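Succinoglycan biosynthesis protein (Bacillus cereus ATCC 14579, PDB 2QGM) is of unknown function but belongs to the erythromycin esterase-like family and is probably linked to exopolysaccharide metabolism. Local coordinates at residues I41-S44 and I45-Q48; K227-A230 and E231-A234; Q396-K399 and W400-K404. All coordinates share one frame; numbering follows the deposited sequence.

Contact 1. Residues I41-S44 and I45-Q48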
loop_
_atom_site.group_PDB
_atom_site.type_symbol
_atom_site.label_atom_id
_atom_site.label_comp_id
_atom_site.label_asym_id
_atom_site.label_seq_id
_atom_site.Cartn_x
_atom_site.Cartn_y
_atom_site.Cartn_z
ATOM N N ILE A 41 17.494 15.373 22.536
ATOM C CA ILE A 41 16.358 14.971 21.717
ATOM C C ILE A 41 16.281 13.451 21.606
ATOM O O ILE A 41 15.188 12.888 21.573
ATOM C CB ILE A 41 16.416 15.602 20.298
ATOM C CG1 ILE A 41 17.686 15.161 19.573
ATOM C CG2 ILE A 41 16.343 17.126 20.404
ATOM C CD1 ILE A 41 17.832 15.769 18.190
ATOM N N VAL A 42 17.433 12.789 21.560
ATOM C CA VAL A 42 17.443 11.334 21.477
ATOM C C VAL A 42 16.897 10.772 22.787
ATOM O O VAL A 42 16.277 9.710 22.807
ATOM C CB VAL A 42 18.873 10.772 21.242
ATOM C CG1 VAL A 42 18.883 9.264 21.442
ATOM C CG2 VAL A 42 19.339 11.103 19.827
ATOM N N LYS A 43 17.122 11.500 23.876
ATOM C CA LYS A 43 16.656 11.069 25.183
ATOM C C LYS A 43 15.136 11.208 25.286
ATOM O O LYS A 43 14.468 10.378 25.899
ATOM C CB LYS A 43 17.330 11.899 26.283
ATOM C CG LYS A 43 17.400 11.197 27.624
ATOM C CD LYS A 43 18.275 9.950 27.538
ATOM C CE LYS A 43 18.099 9.040 28.751
ATOM N NZ LYS A 43 18.474 9.690 30.043
ATOM N N SER A 44 14.602 12.259 24.672
ATOM C CA SER A 44 13.171 12.537 24.695
ATOM C C SER A 44 12.390 11.496 23.889
ATOM O O SER A 44 11.309 11.069 24.294
ATOM C CB SER A 44 12.909 13.943 24.134
ATOM O OG SER A 44 11.564 14.351 24.331
ATOM N N ILE A 45 12.948 11.087 22.754
ATOM C CA ILE A 45 12.301 10.095 21.901
ATOM C C ILE A 45 12.351 8.737 22.592
ATOM O O ILE A 45 11.354 8.022 22.663
ATOM C CB ILE A 45 13.013 9.985 20.536
ATOM C CG1 ILE A 45 13.078 11.363 19.868
ATOM C CG2 ILE A 45 12.271 8.991 19.641
ATOM C CD1 ILE A 45 13.968 11.420 18.631
ATOM N N GLN A 46 13.528 8.386 23.096
ATOM C CA GLN A 46 13.730 7.121 23.799
ATOM C C GLN A 46 12.716 6.945 24.932
ATOM O O GLN A 46 12.134 5.872 25.104
ATOM C CB GLN A 46 15.142 7.090 24.380
ATOM C CG GLN A 46 15.455 5.901 25.274
ATOM C CD GLN A 46 16.709 6.145 26.102
ATOM O OE1 GLN A 46 17.633 6.814 25.646
ATOM N NE2 GLN A 46 16.749 5.603 27.313
ATOM N N SER A 47 12.519 8.006 25.707
ATOM C CA SER A 47 11.602 7.979 26.837
ATOM C C SER A 47 10.139 7.832 26.435
ATOM O O SER A 47 9.321 7.314 27.192
ATOM C CB SER A 47 11.771 9.252 27.672
ATOM O OG SER A 47 10.836 9.288 28.738
ATOM N N GLN A 48 9.808 8.281 25.234
ATOM C CA GLN A 48 8.429 8.213 24.770
ATOM C C GLN A 48 8.156 7.100 23.766
ATOM O O GLN A 48 7.012 6.901 23.352
ATOM C CB GLN A 48 8.040 9.576 24.196
ATOM C CG GLN A 48 8.094 10.683 25.248
ATOM C CD GLN A 48 7.826 12.059 24.682
ATOM O OE1 GLN A 48 8.756 12.810 24.363
ATOM N NE2 GLN A 48 6.554 12.402 24.553
#
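The carbonyl oxygen of Ile41 accepts the backbone N-H of Ile45, with Ile45 N to Ile41 O at 3.1 Å, and the side chain of Ile45 packs against the same oxygen. This is the i to i+4 pattern of an alpha-helix, here helix 37-48 near the start of the modelled chain. Ile45 CG1 lies beside its own backbone N (chi1 -55°), and this brings CG1 to 3.1 Å from Ile41 O. The next two residues repeat the bond: Gln46 N donates to Val42 O and Ser47 N to Lys43 O. The bond from Gln48 N to Ser44 O is weak, 3.3 Å long and bent to 132° at the hydrogen. On the buried side Ile41 and Ile45 lie against helix 395-402, while Val42 and Ile45 meet Thr377 of helix 374-380. Ser44 OG, turned anti to its N, takes the N-H of Ala397 as a hydrogen bond and so joins helix 37-48 to helix 395-402. On the outer side the chains of Lys43 and Gln46 run alongside each other, three residues apart and pointing the same way. Lys43 is kinked at its second and fourth torsions, with Lys43 CD 3.7 Å from Gln46 OE1.

Contact 2. Residues K227-A230 and E231-A234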
loop_
_atom_site.group_PDB
_atom_site.type_symbol
_atom_site.label_atom_id
_atom_site.label_comp_id
_atom_site.label_asym_id
_atom_site.label_seq_id
_atom_site.Cartn_x
_atom_site.Cartn_y
_atom_site.Cartn_z
ATOM N N LYS A 227 -12.281 4.887 -23.282
ATOM C CA LYS A 227 -12.812 5.383 -22.011
ATOM C C LYS A 227 -14.336 5.325 -22.077
ATOM O O LYS A 227 -14.998 4.934 -21.110
ATOM C CB LYS A 227 -12.368 6.832 -21.762
ATOM C CG LYS A 227 -13.056 7.472 -20.556
ATOM C CD LYS A 227 -12.749 8.957 -20.429
ATOM C CE LYS A 227 -13.571 9.601 -19.308
ATOM N NZ LYS A 227 -15.039 9.641 -19.596
ATOM N N ALA A 228 -14.882 5.722 -23.224
ATOM C CA ALA A 228 -16.324 5.708 -23.442
ATOM C C ALA A 228 -16.854 4.282 -23.341
ATOM O O ALA A 228 -17.858 4.029 -22.673
ATOM C CB ALA A 228 -16.655 6.294 -24.822
ATOM N N ASN A 229 -16.182 3.350 -24.011
ATOM C CA ASN A 229 -16.595 1.950 -23.978
ATOM C C ASN A 229 -16.580 1.403 -22.548
ATOM O O ASN A 229 -17.495 0.684 -22.141
ATOM C CB ASN A 229 -15.671 1.103 -24.862
ATOM C CG ASN A 229 -15.882 1.354 -26.348
ATOM O OD1 ASN A 229 -16.566 2.302 -26.741
ATOM N ND2 ASN A 229 -15.288 0.506 -27.180
ATOM N N ALA A 230 -15.539 1.748 -21.790
ATOM C CA ALA A 230 -15.394 1.274 -20.410
ATOM C C ALA A 230 -16.465 1.860 -19.510
ATOM O O ALA A 230 -17.017 1.175 -18.650
ATOM C CB ALA A 230 -14.018 1.642 -19.873
ATOM N N GLU A 231 -16.742 3.143 -19.699
ATOM C CA GLU A 231 -17.757 3.810 -18.903
ATOM C C GLU A 231 -19.121 3.191 -19.203
ATOM O O GLU A 231 -19.951 3.039 -18.309
ATOM C CB GLU A 231 -17.756 5.309 -19.220
ATOM C CG GLU A 231 -18.870 6.098 -18.551
ATOM C CD GLU A 231 -18.622 7.593 -18.577
ATOM O OE1 GLU A 231 -17.923 8.069 -19.498
ATOM O OE2 GLU A 231 -19.133 8.293 -17.677
ATOM N N ARG A 232 -19.322 2.820 -20.468
ATOM C CA ARG A 232 -20.570 2.220 -20.935
ATOM C C ARG A 232 -20.870 0.924 -20.185
ATOM O O ARG A 232 -21.968 0.737 -19.663
ATOM C CB ARG A 232 -20.479 1.929 -22.436
ATOM C CG ARG A 232 -21.802 1.524 -23.076
ATOM C CD ARG A 232 -21.591 0.983 -24.486
ATOM N NE ARG A 232 -20.603 1.757 -25.233
ATOM C CZ ARG A 232 -20.724 3.045 -25.536
ATOM N NH1 ARG A 232 -21.799 3.722 -25.164
ATOM N NH2 ARG A 232 -19.757 3.664 -26.202
ATOM N N VAL A 233 -19.890 0.033 -20.128
ATOM C CA VAL A 233 -20.071 -1.235 -19.433
ATOM C C VAL A 233 -20.266 -1.062 -17.927
ATOM O O VAL A 233 -21.073 -1.766 -17.325
ATOM C CB VAL A 233 -18.880 -2.176 -19.667
ATOM C CG1 VAL A 233 -19.131 -3.511 -18.975
ATOM C CG2 VAL A 233 -18.674 -2.378 -21.157
ATOM N N ALA A 234 -19.531 -0.135 -17.318
ATOM C CA ALA A 234 -19.667 0.094 -15.880
ATOM C C ALA A 234 -21.094 0.547 -15.592
ATOM O O ALA A 234 -21.697 0.121 -14.612
ATOM C CB ALA A 234 -18.665 1.147 -15.402
#
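Helix 220-236 contributes two adjoining turns here, and its charged flank carries an i to i+4 salt bridge between Lys227 and Glu231. The two side chains run side by side and point the same way, each with CG anti to the backbone N. Lys227 stays extended as far as CE and then bends at its last torsion (chi4 -67°), which brings Lys227 NZ to 3.3 Å from Glu231 OE1. At that length the hydrogen bond within the salt bridge is weak, and the attraction is probably largely electrostatic. The other carboxylate oxygen of Glu231, OE2, is in a long, weak ion pair with Arg235, so the acid probably feels positive charge from two residues of its own helix.

Beneath these chains the backbone is regular. Glu231 N donates to Lys227 O and Arg232 N to Ala228 O, both at 2.9 Å, and Val233 and Ala234 continue the pattern onto Asn229 O and Ala230 O.

Arg232 bends at chi3 (-41°), and its guanidinium folds back over the preceding turn. Ala228 O lies over one face of the Arg232 guanidinium, 4.0 Å above the plane and offset toward the rim. Asn229 OD1 instead lies at the edge, in plane, 3.5 Å from Arg232 NH2, with the amide and guanidinium planes turned 61° apart. Asn229 ND2 has a weak hydrogen bond to Asn201 O on helix 195-203, against which Val233 also packs. Ala230 and the chain of Lys227 meet Thr267 of helix 253-269, and Ala234 touches Glu264 there. Polar chains thus reach both neighbours alongside the small and apolar ones. The whole is an i to i+4 lysine-glutamate salt bridge along an alpha-helix packed against helices 195-203 and 253-269.

Contact 3. Residues Q396-K399 and W400-K404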
loop_
_atom_site.group_PDB
_atom_site.type_symbol
_atom_site.label_atom_id
_atom_site.label_comp_id
_atom_site.label_asym_id
_atom_site.label_seq_id
_atom_site.Cartn_x
_atom_site.Cartn_y
_atom_site.Cartn_z
ATOM N N GLN A 396 11.234 17.732 23.753
ATOM C CA GLN A 396 12.085 17.903 22.582
ATOM C C GLN A 396 11.697 16.988 21.426
ATOM O O GLN A 396 11.824 17.370 20.262
ATOM C CB GLN A 396 13.545 17.671 22.976
ATOM C CG GLN A 396 13.971 18.484 24.196
ATOM C CD GLN A 396 14.668 19.783 23.844
ATOM O OE1 GLN A 396 14.307 20.464 22.883
ATOM N NE2 GLN A 396 15.671 20.142 24.638
ATOM N N ALA A 397 11.226 15.785 21.740
ATOM C CA ALA A 397 10.825 14.843 20.697
ATOM C C ALA A 397 9.695 15.436 19.868
ATOM O O ALA A 397 9.632 15.246 18.652
ATOM C CB ALA A 397 10.378 13.524 21.322
ATOM N N GLU A 398 8.800 16.154 20.538
ATOM C CA GLU A 398 7.664 16.780 19.879
ATOM C C GLU A 398 8.101 17.878 18.923
ATOM O O GLU A 398 7.615 17.966 17.799
ATOM C CB GLU A 398 6.709 17.361 20.922
ATOM C CG GLU A 398 5.766 18.422 20.382
ATOM C CD GLU A 398 4.786 18.908 21.427
ATOM O OE1 GLU A 398 5.205 19.107 22.585
ATOM O OE2 GLU A 398 3.603 19.098 21.088
ATOM N N LYS A 399 9.013 18.726 19.384
ATOM C CA LYS A 399 9.511 19.819 18.563
ATOM C C LYS A 399 10.245 19.221 17.367
ATOM O O LYS A 399 10.212 19.758 16.258
ATOM C CB LYS A 399 10.459 20.684 19.399
ATOM C CG LYS A 399 10.733 22.063 18.838
ATOM C CD LYS A 399 11.625 22.851 19.793
ATOM C CE LYS A 399 11.896 24.247 19.266
ATOM N NZ LYS A 399 12.545 24.197 17.927
ATOM N N TRP A 400 10.886 18.083 17.609
ATOM C CA TRP A 400 11.650 17.377 16.591
ATOM C C TRP A 400 10.809 16.849 15.424
ATOM O O TRP A 400 11.134 17.109 14.264
ATOM C CB TRP A 400 12.417 16.228 17.248
ATOM C CG TRP A 400 13.167 15.332 16.304
ATOM C CD1 TRP A 400 14.290 15.641 15.591
ATOM C CD2 TRP A 400 12.856 13.970 15.996
ATOM N NE1 TRP A 400 14.699 14.552 14.857
ATOM C CE2 TRP A 400 13.833 13.512 15.089
ATOM C CE3 TRP A 400 11.843 13.087 16.400
ATOM C CZ2 TRP A 400 13.829 12.208 14.577
ATOM C CZ3 TRP A 400 11.843 11.788 15.887
ATOM C CH2 TRP A 400 12.826 11.368 14.988
ATOM N N VAL A 401 9.737 16.115 15.713
ATOM C CA VAL A 401 8.900 15.566 14.639
ATOM C C VAL A 401 8.156 16.629 13.835
ATOM O O VAL A 401 7.784 16.394 12.685
ATOM C CB VAL A 401 7.856 14.569 15.176
ATOM C CG1 VAL A 401 8.548 13.344 15.753
ATOM C CG2 VAL A 401 6.993 15.239 16.222
ATOM N N LYS A 402 7.937 17.790 14.447
ATOM C CA LYS A 402 7.234 18.890 13.791
ATOM C C LYS A 402 8.170 19.766 12.962
ATOM O O LYS A 402 7.723 20.591 12.162
ATOM C CB LYS A 402 6.517 19.759 14.832
ATOM C CG LYS A 402 5.288 19.105 15.457
ATOM C CD LYS A 402 4.679 19.990 16.531
ATOM C CE LYS A 402 3.390 19.395 17.084
ATOM N NZ LYS A 402 2.308 19.357 16.058
ATOM N N ALA A 403 9.469 19.593 13.163
ATOM C CA ALA A 403 10.470 20.363 12.435
ATOM C C ALA A 403 10.742 19.733 11.073
ATOM O O ALA A 403 10.408 18.572 10.841
ATOM C CB ALA A 403 11.760 20.429 13.250
ATOM N N LYS A 404 11.340 20.502 10.168
ATOM C CA LYS A 404 11.660 19.986 8.843
ATOM C C LYS A 404 13.088 19.466 8.802
ATOM O O LYS A 404 14.037 20.188 9.121
ATOM C CB LYS A 404 11.475 21.066 7.772
ATOM C CG LYS A 404 10.026 21.439 7.490
ATOM C CD LYS A 404 9.921 22.278 6.221
ATOM C CE LYS A 404 8.491 22.726 5.955
ATOM N NZ LYS A 404 7.540 21.579 5.915
#
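Trp400 and Val401 set their side chains around the carbonyl of Ala397, one turn back on helix 395-402. The tryptophan leaves the backbone with CG anti to N (chi1 175°), which swings the indole away from the preceding turn, while Trp400 CB remains 3.3 Å from Ala397 O. Ala397 O lies at the ring edge, in its plane, 3.8 Å from Trp400 CE3. The buried Trp400 side chain touches Thr377 and Leu378 of helix 374-380 and meets the ring of Phe374 edge-to-face. Val401 N donates to Ala397 O at 3.1 Å. Val401 places CG1 beside its own N (chi1 -65°), leaving CG2 in the crowded position between N and carbonyl carbon. From there Val401 CG2 lies 3.2 Å from Glu398 O, while the Val401 side chain touches Leu426 and Leu427 of helix 426-429.

On the outer face Glu398 and Lys402 lie side by side, pointing the same way. Glu398 is extended beyond its CG, and Lys402 runs straight to CE before bending. Lys402 CE comes to 4.0 Å from Glu398 OE2, but the bend at chi4 turns Lys402 NZ away, 5.2 Å from Glu398 OE2. The backbone under this pair is already loosening: Lys402 N reaches Glu398 O by a weak bond of 3.4 Å, and Ala403 N donates to Trp400 O, three residues back. The opposite charges of Glu398 and Lys402 lie near each other without contact, which implies a probably modest attraction beside the backbone bonds and the aligned aliphatic stems.

Overall arrangement
Contacts 1 and 3 belong to one neighbourhood, whereas contact 2 stands apart. The centres of contacts 1 and 3 are about 11 Å apart, and helices 37-48 and 395-402 touch directly: Ile45 CD1 packs 3.5 Å from Trp400 CZ3, with the bond between Ser44 and Ala397 as the other tie. An N-terminal helix is thereby held against one from far later in the chain. Contact 2 lies across the centre of the chain from both, with its centre about 55 Å from that of contact 1 and about 49 Å from that of contact 3. Its nearest atoms remain about 35 Å from contact 3, so the two share no interface.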